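Local coordinates for protein Exo-arabinanase (Penicillium chrysogenum, PDB 3A72) that probably hydrolyses alpha-1,5-linked arabinan from the chain end, and holds arabinobiose in the pocket of a six-bladed beta-propeller, at residues I162-D167 with M178-T183; P309-Y314 with R343-V348. One frame throughout, in Å; residues are numbered along the deposited sequence.

Overall arrangement
Six four-stranded antiparallel sheets follow one another along the chain as the blades of a beta-propeller, and the two contacts lie on opposite sides of its centre. Contact 1, first in sequence, pairs strands 160-167 and 177-183, the middle strands of one blade. In contact 2 the loop that joins two blades, between strands 304-306 and 317-320, packs on strand 344-350, in the blade where strand 6-10 closes the ring. Their centres are 27 Å apart and their nearest atoms about 9 Å, without touching. Ser166 of contact 1 touches bound arabinofuranose; the loop of contact 2 runs on to Tyr314, which also touches the sugar but takes no part in the contact.

Contact 1. Residues I162-D167 with M178-T183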
ATOM      1  N   ILE A 162       3.082  11.708  -7.305  1.00  5.70           N
ATOM      2  CA  ILE A 162       3.899  11.600  -6.130  1.00  5.36           C
ATOM      3  C   ILE A 162       4.086  10.120  -5.802  1.00  5.30           C
ATOM      4  O   ILE A 162       3.111   9.353  -5.777  1.00  5.82           O
ATOM      5  CB  ILE A 162       3.273  12.319  -4.921  1.00  5.59           C
ATOM      6  CG1 ILE A 162       2.926  13.782  -5.239  1.00  6.59           C
ATOM      7  CG2 ILE A 162       4.133  12.235  -3.700  1.00  5.77           C
ATOM      8  CD1 ILE A 162       1.924  14.381  -4.238  1.00  8.82           C
ATOM      9  N   CYS A 163       5.330   9.718  -5.527  1.00  5.02           N
ATOM     10  CA  CYS A 163       5.612   8.392  -4.991  1.00  4.90           C
ATOM     11  C   CYS A 163       6.197   8.564  -3.581  1.00  4.75           C
ATOM     12  O   CYS A 163       7.279   9.100  -3.420  1.00  5.25           O
ATOM     13  CB  CYS A 163       6.603   7.629  -5.851  1.00  5.19           C
ATOM     14  SG  CYS A 163       6.873   5.941  -5.235  1.00  6.51           S
ATOM     15  N   TYR A 164       5.403   8.154  -2.603  1.00  4.71           N
ATOM     16  CA  TYR A 164       5.852   8.060  -1.199  1.00  4.57           C
ATOM     17  C   TYR A 164       6.486   6.706  -1.000  1.00  4.66           C
ATOM     18  O   TYR A 164       5.986   5.705  -1.519  1.00  5.64           O
ATOM     19  CB  TYR A 164       4.677   8.203  -0.256  1.00  5.03           C
ATOM     20  CG  TYR A 164       3.812   9.446  -0.401  1.00  4.82           C
ATOM     21  CD1 TYR A 164       4.102  10.625   0.255  1.00  4.88           C
ATOM     22  CD2 TYR A 164       2.658   9.398  -1.217  1.00  5.60           C
ATOM     23  CE1 TYR A 164       3.287  11.736   0.109  1.00  5.05           C
ATOM     24  CE2 TYR A 164       1.843  10.489  -1.345  1.00  5.40           C
ATOM     25  CZ  TYR A 164       2.152  11.674  -0.687  1.00  5.41           C
ATOM     26  OH  TYR A 164       1.296  12.732  -0.835  1.00  6.85           O
ATOM     27  N   TYR A 165       7.546   6.625  -0.190  1.00  4.30           N
ATOM     28  CA  TYR A 165       8.188   5.321   0.077  1.00  4.16           C
ATOM     29  C   TYR A 165       9.006   5.444   1.335  1.00  3.97           C
ATOM     30  O   TYR A 165       9.232   6.518   1.890  1.00  5.09           O
ATOM     31  CB  TYR A 165       8.981   4.816  -1.128  1.00  4.50           C
ATOM     32  CG  TYR A 165      10.096   5.711  -1.623  1.00  4.36           C
ATOM     33  CD1 TYR A 165      11.397   5.514  -1.184  1.00  4.77           C
ATOM     34  CD2 TYR A 165       9.879   6.740  -2.534  1.00  5.06           C
ATOM     35  CE1 TYR A 165      12.419   6.320  -1.641  1.00  4.79           C
ATOM     36  CE2 TYR A 165      10.891   7.523  -2.998  1.00  5.22           C
ATOM     37  CZ  TYR A 165      12.157   7.322  -2.553  1.00  4.78           C
ATOM     38  OH  TYR A 165      13.177   8.144  -2.995  1.00  5.70           O
ATOM     39  N   SER A 166       9.431   4.268   1.846  1.00  4.02           N
ATOM     40  CA  SER A 166      10.295   4.168   2.993  1.00  3.94           C
ATOM     41  C   SER A 166      11.760   4.132   2.551  1.00  4.01           C
ATOM     42  O   SER A 166      12.057   3.486   1.534  1.00  4.76           O
ATOM     43  CB  SER A 166       9.982   2.932   3.813  1.00  4.56           C
ATOM     44  OG  SER A 166       8.604   2.845   4.126  1.00  5.25           O
ATOM     45  N   ASP A 167      12.643   4.785   3.297  1.00  4.44           N
ATOM     46  CA  ASP A 167      14.000   5.020   2.839  1.00  4.52           C
ATOM     47  C   ASP A 167      14.984   4.760   3.950  1.00  4.18           C
ATOM     48  O   ASP A 167      14.878   5.394   5.018  1.00  5.23           O
ATOM     49  CB  ASP A 167      14.111   6.457   2.352  1.00  5.03           C
ATOM     50  CG  ASP A 167      15.353   6.807   1.604  1.00  5.90           C
ATOM     51  OD1 ASP A 167      16.205   5.899   1.394  1.00  5.85           O
ATOM     52  OD2 ASP A 167      15.486   7.973   1.174  1.00  7.97           O
ATOM     53  N   MET A 178      10.642   8.134   5.999  1.00  4.42           N
ATOM     54  CA  MET A 178       9.781   8.052   4.828  1.00  4.03           C
ATOM     55  C   MET A 178       9.920   9.362   4.046  1.00  4.21           C
ATOM     56  O   MET A 178      10.095  10.458   4.636  1.00  4.98           O
ATOM     57  CB  MET A 178       8.332   7.802   5.173  1.00  4.70           C
ATOM     58  CG  MET A 178       8.152   6.430   5.840  1.00  5.31           C
ATOM     59  SD  MET A 178       6.484   6.135   6.460  1.00  5.24           S
ATOM     60  CE  MET A 178       6.378   7.478   7.621  1.00  5.54           C
ATOM     61  N   VAL A 179       9.872   9.247   2.760  1.00  4.23           N
ATOM     62  CA  VAL A 179      10.195  10.287   1.781  1.00  4.31           C
ATOM     63  C   VAL A 179       9.222  10.252   0.638  1.00  4.48           C
ATOM     64  O   VAL A 179       8.401   9.319   0.487  1.00  4.58           O
ATOM     65  CB  VAL A 179      11.643  10.095   1.258  1.00  4.62           C
ATOM     66  CG1 VAL A 179      12.646  10.018   2.396  1.00  5.55           C
ATOM     67  CG2 VAL A 179      11.739   8.889   0.376  1.00  4.95           C
ATOM     68  N   HIS A 180       9.373  11.211  -0.280  1.00  4.36           N
ATOM     69  CA  HIS A 180       8.708  11.097  -1.562  1.00  4.81           C
ATOM     70  C   HIS A 180       9.563  11.742  -2.656  1.00  4.97           C
ATOM     71  O   HIS A 180      10.461  12.545  -2.387  1.00  5.44           O
ATOM     72  CB  HIS A 180       7.257  11.700  -1.605  1.00  5.38           C
ATOM     73  CG  HIS A 180       7.255  13.177  -1.457  1.00  5.26           C
ATOM     74  ND1 HIS A 180       7.380  14.171  -2.370  1.00  7.62           N
ATOM     75  CD2 HIS A 180       7.068  13.785  -0.269  1.00  4.24           C
ATOM     76  CE1 HIS A 180       7.289  15.370  -1.713  1.00  4.59           C
ATOM     77  NE2 HIS A 180       7.099  15.123  -0.416  1.00  8.50           N
ATOM     78  N   GLN A 181       9.221  11.404  -3.894  1.00  5.05           N
ATOM     79  CA  GLN A 181       9.665  12.116  -5.081  1.00  5.07           C
ATOM     80  C   GLN A 181       8.448  12.405  -5.937  1.00  5.54           C
ATOM     81  O   GLN A 181       7.430  11.695  -5.882  1.00  5.80           O
ATOM     82  CB  GLN A 181      10.721  11.354  -5.848  1.00  5.20           C
ATOM     83  CG  GLN A 181      12.021  11.179  -5.077  1.00  5.78           C
ATOM     84  CD  GLN A 181      13.055  10.365  -5.784  1.00  5.88           C
ATOM     85  OE1 GLN A 181      13.713  10.852  -6.797  1.00  9.54           O
ATOM     86  NE2 GLN A 181      13.255   9.193  -5.363  1.00  3.96           N
ATOM     87  N   VAL A 182       8.570  13.451  -6.773  1.00  6.02           N
ATOM     88  CA  VAL A 182       7.474  13.925  -7.611  1.00  7.06           C
ATOM     89  C   VAL A 182       7.916  13.955  -9.055  1.00  7.44           C
ATOM     90  O   VAL A 182       9.083  14.226  -9.356  1.00  9.05           O
ATOM     91  CB  VAL A 182       7.026  15.333  -7.192  1.00  8.66           C
ATOM     92  CG1 VAL A 182       5.777  15.740  -7.903  1.00 12.07           C
ATOM     93  CG2 VAL A 182       6.872  15.344  -5.686  1.00 10.08           C
ATOM     94  N   THR A 183       6.983  13.726  -9.978  1.00  7.50           N
ATOM     95  CA  THR A 183       7.216  13.828 -11.381  1.00  8.26           C
ATOM     96  C   THR A 183       6.029  14.485 -12.077  1.00  8.46           C
ATOM     97  O   THR A 183       4.898  14.297 -11.681  1.00  9.10           O
ATOM     98  CB  THR A 183       7.495  12.424 -11.998  1.00  8.27           C
ATOM     99  OG1 THR A 183       7.848  12.558 -13.344  1.00  9.70           O
ATOM    100  CG2 THR A 183       6.324  11.528 -11.829  1.00  7.78           C
TER
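Val179 lays its CG2 methyl over one face of the Tyr165 ring, a CH-pi contact with CG2 3.5 Å from the ring centroid and 19° off the ring normal. The pair sits in the beta hairpin of strands 160-167 and 177-183, the two middle strands of a propeller blade. Tyr165 CG stands between its own N and carbonyl carbon (chi1 59°), which turns the ring across to the neighbouring strand. There Gln181 NE2 approaches the ring edge and lies 2.6 Å from Tyr165 OH, unusually short for a bond bent to 134° at the hydrogen, so its detail is doubtful; NE2 also bonds weakly to Ile134 O. The other valine methyl, CG1, lies 3.7 Å from Asp167 OD2; that carboxylate is salt-bridged to Arg169 through OD1.

Two antiparallel hydrogen-bonded pairs, Cys163 with Gln181 and Tyr165 with Val179, fix the register; Cys163 N to Gln181 O measures 2.9 Å. On the other face of the sheet, Tyr164 and His180 run side by side, with Tyr164 CD1 3.8 Å from His180 CB and the rings oblique. Tyr164 OH bonds to Pro245 O and His180 NE2 to Glu246 O, whereas the buried His180 ND1 has no partner in the model. Ser166, which touches the bound arabinose, has its OG hydrogen-bonded to Glu151 OE1 and Met207 N, and 4.0 Å from Met178 CG.

Contact 2. Residues P309-Y314 with R343-V348; sequences PEEHGY and RVSVSV
Ser345 and Ser347 grip the carboxylate of Glu310 from alternate positions on strand 344-350, with Val346 between them pointing away, in the propeller blade that strand 6-10 closes. Ser345 OG donates to the syn lone pair of Glu310 OE2, on the side of the other oxygen, at 2.6 Å. Ser347 OG donates to the anti lone pair of Glu310 OE1 at 2.8 Å, so each oxygen of the carboxylate is tied to a different serine and its rotation is fixed. The glutamate reaches them because CG is anti to the backbone N (chi1 -178°) and the chain then bends at chi2 (68°), turning the acid along the strand. Ser347 OG has a second partner in Asn8 N, on strand 6-10, which links the loop to the closing strand.

Farther along, Glu311 meets Arg343 mainly through water. Glu311 OE1 and Arg343 NH1 are opposite charges 4.3 Å apart, too far for a salt bridge, with the carboxylate oxygen at the edge of the guanidinium. One water spans that gap, donating to Glu311 OE1 at 2.8 Å and accepting from Arg343 NH1 at 2.6 Å. A second joins Glu311 OE2 to Arg343 N, and a third lies in hydrogen-bonding range of Glu311 OE2, Arg343 O and Ser345 OG. The NH2 end of the same arginine bonds to Asn8 OD1 and Thr10 OG1, binding this end of the strand to the N-terminal one.

Van der Waals contacts of the aliphatic parts are few and gather round Ser347. Glu310, which also packs on Val331 and Ser333 of strand 328-333, brings its CB 3.9 Å from Ser347 CB, and the exposed Pro309 ring sets its CG 4.2 Å from Ser347 CB.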
ATOM      1  N   PRO A 309     -14.906  -9.592   8.555  1.00  7.70           N
ATOM      2  CA  PRO A 309     -14.890 -11.029   8.264  1.00  9.41           C
ATOM      3  C   PRO A 309     -13.643 -11.514   7.568  1.00  7.25           C
ATOM      4  O   PRO A 309     -13.476 -12.740   7.416  1.00 10.48           O
ATOM      5  CB  PRO A 309     -16.062 -11.203   7.313  1.00 15.25           C
ATOM      6  CG  PRO A 309     -16.172  -9.893   6.615  1.00 14.56           C
ATOM      7  CD  PRO A 309     -15.808  -8.839   7.643  1.00  9.39           C
ATOM      8  N   GLU A 310     -12.741 -10.640   7.115  1.00  6.34           N
ATOM      9  CA  GLU A 310     -11.486 -11.012   6.489  1.00  5.80           C
ATOM     10  C   GLU A 310     -10.410 -11.217   7.547  1.00  5.61           C
ATOM     11  O   GLU A 310     -10.321 -10.442   8.489  1.00  6.23           O
ATOM     12  CB  GLU A 310     -11.057  -9.934   5.533  1.00  6.29           C
ATOM     13  CG  GLU A 310      -9.783 -10.213   4.779  1.00  5.69           C
ATOM     14  CD  GLU A 310      -9.880 -11.324   3.775  1.00  5.84           C
ATOM     15  OE1 GLU A 310     -10.932 -11.780   3.346  1.00  6.53           O
ATOM     16  OE2 GLU A 310      -8.717 -11.735   3.395  1.00  6.92           O
ATOM     17  N   GLU A 311      -9.615 -12.252   7.370  1.00  6.08           N
ATOM     18  CA  GLU A 311      -8.516 -12.505   8.300  1.00  5.86           C
ATOM     19  C   GLU A 311      -7.554 -11.345   8.357  1.00  5.48           C
ATOM     20  O   GLU A 311      -7.427 -10.546   7.426  1.00  6.20           O
ATOM     21  CB  GLU A 311      -7.780 -13.762   7.849  1.00  6.56           C
ATOM     22  CG  GLU A 311      -7.058 -13.640   6.522  1.00  8.95           C
ATOM     23  CD  GLU A 311      -6.382 -14.947   6.060  1.00 12.64           C
ATOM     24  OE1 GLU A 311      -6.847 -16.060   6.448  1.00 20.84           O
ATOM     25  OE2 GLU A 311      -5.407 -14.858   5.289  1.00 16.24           O
ATOM     26  N   HIS A 312      -6.841 -11.261   9.483  1.00  5.91           N
ATOM     27  CA  HIS A 312      -5.739 -10.332   9.577  1.00  5.87           C
ATOM     28  C   HIS A 312      -4.614 -10.746   8.626  1.00  5.34           C
ATOM     29  O   HIS A 312      -4.435 -11.913   8.323  1.00  6.40           O
ATOM     30  CB  HIS A 312      -5.200 -10.216  11.001  1.00  6.23           C
ATOM     31  CG  HIS A 312      -4.214 -11.213  11.382  1.00  9.04           C
ATOM     32  ND1 HIS A 312      -4.472 -12.472  11.712  1.00 14.31           N
ATOM     33  CD2 HIS A 312      -2.848 -11.077  11.409  1.00 12.93           C
ATOM     34  CE1 HIS A 312      -3.338 -13.128  11.987  1.00 17.83           C
ATOM     35  NE2 HIS A 312      -2.341 -12.281  11.819  1.00 16.74           N
ATOM     36  N   GLY A 313      -3.837  -9.758   8.172  1.00  5.23           N
ATOM     37  CA  GLY A 313      -2.668 -10.070   7.392  1.00  5.68           C
ATOM     38  C   GLY A 313      -1.786  -8.848   7.255  1.00  5.13           C
ATOM     39  O   GLY A 313      -2.179  -7.718   7.484  1.00  5.27           O
ATOM     40  N   TYR A 314      -0.544  -9.131   6.791  1.00  5.57           N
ATOM     41  CA  TYR A 314       0.459  -8.100   6.637  1.00  5.17           C
ATOM     42  C   TYR A 314       0.061  -7.113   5.529  1.00  4.67           C
ATOM     43  O   TYR A 314      -0.296  -7.516   4.410  1.00  4.85           O
ATOM     44  CB  TYR A 314       1.768  -8.743   6.256  1.00  6.36           C
ATOM     45  CG  TYR A 314       2.966  -7.804   6.129  1.00  5.21           C
ATOM     46  CD1 TYR A 314       3.404  -7.049   7.197  1.00  5.62           C
ATOM     47  CD2 TYR A 314       3.629  -7.712   4.941  1.00  5.63           C
ATOM     48  CE1 TYR A 314       4.461  -6.195   7.100  1.00  5.41           C
ATOM     49  CE2 TYR A 314       4.755  -6.912   4.821  1.00  5.86           C
ATOM     50  CZ  TYR A 314       5.176  -6.162   5.906  1.00  5.27           C
ATOM     51  OH  TYR A 314       6.319  -5.398   5.810  1.00  6.23           O
ATOM     52  N   ARG A 343      -2.466 -17.379   1.507  1.00  6.89           N
ATOM     53  CA  ARG A 343      -3.225 -17.304   0.271  1.00  6.92           C
ATOM     54  C   ARG A 343      -3.689 -15.882   0.097  1.00  6.21           C
ATOM     55  O   ARG A 343      -3.664 -15.094   1.048  1.00  6.17           O
ATOM     56  CB  ARG A 343      -4.409 -18.308   0.258  1.00  7.76           C
ATOM     57  CG  ARG A 343      -5.319 -18.125   1.456  1.00 12.14           C
ATOM     58  CD  ARG A 343      -6.404 -19.207   1.430  1.00 13.09           C
ATOM     59  NE  ARG A 343      -7.654 -18.886   0.864  1.00 15.43           N
ATOM     60  CZ  ARG A 343      -8.558 -18.086   1.432  1.00 13.66           C
ATOM     61  NH1 ARG A 343      -8.175 -17.544   2.596  1.00 17.60           N
ATOM     62  NH2 ARG A 343      -9.748 -17.736   1.077  1.00 15.54           N
ATOM     63  N   VAL A 344      -4.141 -15.564  -1.107  1.00  5.88           N
ATOM     64  CA  VAL A 344      -4.679 -14.250  -1.409  1.00  5.42           C
ATOM     65  C   VAL A 344      -6.187 -14.364  -1.411  1.00  5.41           C
ATOM     66  O   VAL A 344      -6.749 -15.162  -2.161  1.00  6.07           O
ATOM     67  CB  VAL A 344      -4.161 -13.719  -2.762  1.00  5.51           C
ATOM     68  CG1 VAL A 344      -4.640 -12.287  -2.927  1.00  6.39           C
ATOM     69  CG2 VAL A 344      -2.652 -13.824  -2.844  1.00  6.67           C
ATOM     70  N   SER A 345      -6.845 -13.570  -0.559  1.00  5.58           N
ATOM     71  CA  SER A 345      -8.293 -13.619  -0.388  1.00  5.43           C
ATOM     72  C   SER A 345      -8.852 -12.204  -0.302  1.00  5.30           C
ATOM     73  O   SER A 345      -8.147 -11.223  -0.054  1.00  5.27           O
ATOM     74  CB  SER A 345      -8.678 -14.450   0.814  1.00  6.17           C
ATOM     75  OG  SER A 345      -8.282 -13.869   2.016  1.00  6.52           O
ATOM     76  N   VAL A 346     -10.181 -12.130  -0.432  1.00  5.41           N
ATOM     77  CA  VAL A 346     -10.862 -10.869  -0.347  1.00  5.22           C
ATOM     78  C   VAL A 346     -12.265 -11.052   0.234  1.00  5.39           C
ATOM     79  O   VAL A 346     -12.952 -12.033  -0.041  1.00  6.35           O
ATOM     80  CB  VAL A 346     -10.928 -10.209  -1.751  1.00  5.81           C
ATOM     81  CG1 VAL A 346     -11.732 -11.035  -2.735  1.00  6.82           C
ATOM     82  CG2 VAL A 346     -11.444  -8.788  -1.696  1.00  7.80           C
ATOM     83  N   SER A 347     -12.641 -10.055   1.052  1.00  5.44           N
ATOM     84  CA  SER A 347     -14.019  -9.902   1.516  1.00  5.16           C
ATOM     85  C   SER A 347     -14.534  -8.538   1.050  1.00  5.04           C
ATOM     86  O   SER A 347     -13.754  -7.624   0.826  1.00  5.87           O
ATOM     87  CB  SER A 347     -14.100 -10.020   3.021  1.00  5.75           C
ATOM     88  OG  SER A 347     -13.633 -11.273   3.496  1.00  6.28           O
ATOM     89  N   VAL A 348     -15.865  -8.445   0.937  1.00  5.04           N
ATOM     90  CA  VAL A 348     -16.533  -7.190   0.623  1.00  5.11           C
ATOM     91  C   VAL A 348     -17.557  -6.960   1.702  1.00  5.35           C
ATOM     92  O   VAL A 348     -18.371  -7.842   1.995  1.00  6.48           O
ATOM     93  CB  VAL A 348     -17.176  -7.227  -0.780  1.00  5.70           C
ATOM     94  CG1 VAL A 348     -17.906  -5.912  -1.061  1.00  6.35           C
ATOM     95  CG2 VAL A 348     -16.124  -7.458  -1.848  1.00  6.22           C
TER
HETATM   96  O   HOH W   1      -5.759 -14.380   2.668  1.00  9.22           O
HETATM   97  O   HOH W   2      -3.441 -16.561   4.404  1.00 12.65           O
HETATM   98  O   HOH W   3      -6.538 -18.091   4.599  1.00 16.88           O